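Uncharacterized protein TP-0789 domain-containing protein (Desulfovibrio piger ATCC 29098, PDB 4Z48) is of unknown function but belongs to the LolA-like family, so it may bind lipid or lipoprotein as its relatives do. Local coordinates at residues D57-Y62 with S82-E87. Sequence-based numbering, arbitrary orientation.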
loop_
_atom_site.group_PDB
_atom_site.type_symbol
_atom_site.label_atom_id
_atom_site.label_comp_id
_atom_site.label_asym_id
_atom_site.label_seq_id
_atom_site.Cartn_x
_atom_site.Cartn_y
_atom_site.Cartn_z
ATOM N N ASP A 57 16.785 7.264 -11.221
ATOM C CA ASP A 57 16.848 8.166 -10.071
ATOM C C ASP A 57 16.487 7.441 -8.765
ATOM O O ASP A 57 16.233 8.098 -7.745
ATOM C CB ASP A 57 15.906 9.360 -10.299
ATOM N N GLY A 58 16.466 6.103 -8.810
ATOM C CA GLY A 58 16.091 5.255 -7.680
ATOM C C GLY A 58 14.671 5.520 -7.212
ATOM O O GLY A 58 14.392 5.433 -6.017
ATOM N N LYS A 59 13.769 5.903 -8.153
ATOM C CA LYS A 59 12.377 6.258 -7.852
ATOM C C LYS A 59 11.419 5.069 -8.071
ATOM O O LYS A 59 10.293 5.074 -7.548
ATOM C CB LYS A 59 11.938 7.486 -8.661
ATOM C CG LYS A 59 12.702 8.772 -8.297
ATOM C CD LYS A 59 12.367 9.316 -6.901
ATOM C CE LYS A 59 13.281 10.448 -6.475
ATOM N NZ LYS A 59 14.653 9.971 -6.136
ATOM N N ASP A 60 11.888 4.030 -8.752
ATOM C CA ASP A 60 11.081 2.800 -8.897
ATOM C C ASP A 60 11.261 1.961 -7.636
ATOM O O ASP A 60 12.323 2.030 -7.001
ATOM C CB ASP A 60 11.460 2.007 -10.149
ATOM C CG ASP A 60 11.279 2.783 -11.435
ATOM O OD1 ASP A 60 10.497 3.761 -11.437
ATOM O OD2 ASP A 60 11.909 2.415 -12.431
ATOM N N GLU A 61 10.216 1.226 -7.245
ATOM C CA GLU A 61 10.257 0.410 -6.028
ATOM C C GLU A 61 9.931 -1.045 -6.353
ATOM O O GLU A 61 8.855 -1.312 -6.916
ATOM C CB GLU A 61 9.258 0.948 -4.969
ATOM C CG GLU A 61 9.491 2.403 -4.561
ATOM C CD GLU A 61 8.533 3.037 -3.563
ATOM O OE1 GLU A 61 7.777 2.301 -2.885
ATOM O OE2 GLU A 61 8.564 4.282 -3.439
ATOM N N TYR A 62 10.854 -1.981 -6.038
ATOM C CA TYR A 62 10.564 -3.414 -6.245
ATOM C C TYR A 62 10.276 -4.031 -4.896
ATOM O O TYR A 62 10.961 -3.715 -3.918
ATOM C CB TYR A 62 11.679 -4.190 -6.993
ATOM C CG TYR A 62 11.862 -3.835 -8.461
ATOM C CD1 TYR A 62 11.182 -2.757 -9.033
ATOM C CD2 TYR A 62 12.770 -4.526 -9.258
ATOM C CE1 TYR A 62 11.386 -2.392 -10.360
ATOM C CE2 TYR A 62 12.993 -4.161 -10.588
ATOM C CZ TYR A 62 12.295 -3.092 -11.135
ATOM O OH TYR A 62 12.461 -2.732 -12.456
ATOM N N SER A 82 7.129 -1.766 -9.312
ATOM C CA SER A 82 6.352 -0.535 -9.264
ATOM C C SER A 82 7.205 0.609 -9.808
ATOM O O SER A 82 8.322 0.824 -9.344
ATOM C CB SER A 82 5.853 -0.283 -7.840
ATOM O OG SER A 82 4.885 0.746 -7.756
ATOM N N TYR A 83 6.720 1.265 -10.874
ATOM C CA TYR A 83 7.468 2.308 -11.588
ATOM C C TYR A 83 6.978 3.731 -11.335
ATOM O O TYR A 83 5.776 3.997 -11.291
ATOM C CB TYR A 83 7.407 2.058 -13.104
ATOM C CG TYR A 83 7.784 0.653 -13.518
ATOM C CD1 TYR A 83 9.110 0.220 -13.468
ATOM C CD2 TYR A 83 6.813 -0.256 -13.922
ATOM C CE1 TYR A 83 9.457 -1.084 -13.802
ATOM C CE2 TYR A 83 7.144 -1.574 -14.238
ATOM C CZ TYR A 83 8.468 -1.976 -14.199
ATOM O OH TYR A 83 8.800 -3.247 -14.575
ATOM N N ARG A 84 7.924 4.649 -11.178
ATOM C CA ARG A 84 7.603 6.062 -11.022
ATOM C C ARG A 84 7.169 6.584 -12.382
ATOM O O ARG A 84 7.873 6.369 -13.381
ATOM C CB ARG A 84 8.808 6.850 -10.471
ATOM C CG ARG A 84 8.437 8.192 -9.824
ATOM C CD ARG A 84 7.614 8.044 -8.547
ATOM N NE ARG A 84 8.403 7.567 -7.411
ATOM C CZ ARG A 84 7.977 7.576 -6.150
ATOM N NH1 ARG A 84 6.771 8.045 -5.852
ATOM N NH2 ARG A 84 8.756 7.122 -5.177
ATOM N N GLY A 85 5.979 7.174 -12.425
ATOM C CA GLY A 85 5.436 7.743 -13.656
ATOM C C GLY A 85 4.350 6.903 -14.290
ATOM O O GLY A 85 4.139 5.749 -13.903
ATOM N N LEU A 86 3.668 7.457 -15.303
ATOM C CA LEU A 86 2.566 6.698 -15.899
ATOM C C LEU A 86 2.922 5.949 -17.192
ATOM O O LEU A 86 2.049 5.271 -17.712
ATOM C CB LEU A 86 1.361 7.641 -16.167
ATOM C CG LEU A 86 0.500 8.007 -14.959
ATOM C CD1 LEU A 86 -0.243 9.308 -15.192
ATOM C CD2 LEU A 86 -0.475 6.864 -14.611
ATOM N N GLU A 87 4.144 6.071 -17.730
ATOM C CA GLU A 87 4.481 5.461 -19.029
ATOM C C GLU A 87 4.357 3.952 -19.073
ATOM O O GLU A 87 3.971 3.399 -20.103
ATOM C CB GLU A 87 5.900 5.824 -19.462
ATOM C CG GLU A 87 6.042 7.247 -19.922
ATOM C CD GLU A 87 6.464 8.268 -18.881
ATOM O OE1 GLU A 87 6.154 8.095 -17.678
ATOM O OE2 GLU A 87 7.084 9.273 -19.292
#
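Asp-60 OD1 accepts the backbone N-H of Arg-84, with 2.7 Å between Asp-60 OD1 and Arg-84 N. The bond is nearly straight (170°) and meets the oxygen on its anti side, somewhat out of the carboxylate plane. Asp-60 OD2 lies at the edge of the Tyr-83 ring, 3.7 Å from Tyr-83 CD1, with carboxylate and ring almost perpendicular (89°). The Tyr-83 hydroxyl reaches on to Asp-91. Tyr-62 comes obliquely to the same ring edge, Tyr-62 OH 3.7 Å from Tyr-83 CE1.

Arg-84 lies against Lys-59, just before strand 60-69. Arg-84 CB packs on Lys-59 CB at 3.7 Å. Bends at chi2 and chi3 bring Arg-84 NE to Lys-59 O, a weak bond of 3.1 Å. Arg-84 NH2 forms a salt bridge with Glu-61 OE2 at 3.3 Å, so one guanidinium links a carbonyl and a carboxylate. Ser-82 OG turns to Asp-90.

Lys-59 and Asp-60 both face Phe-54 of the neighbouring strand 41-54, a classic beta bulge. One antiparallel hydrogen-bonded pair, Glu-61 with Ser-82, joins by two backbone bonds the start of strand 60-69 to the end of strand 77-82; side chains carry the contact into the following loop of this LolA-like antiparallel beta fold.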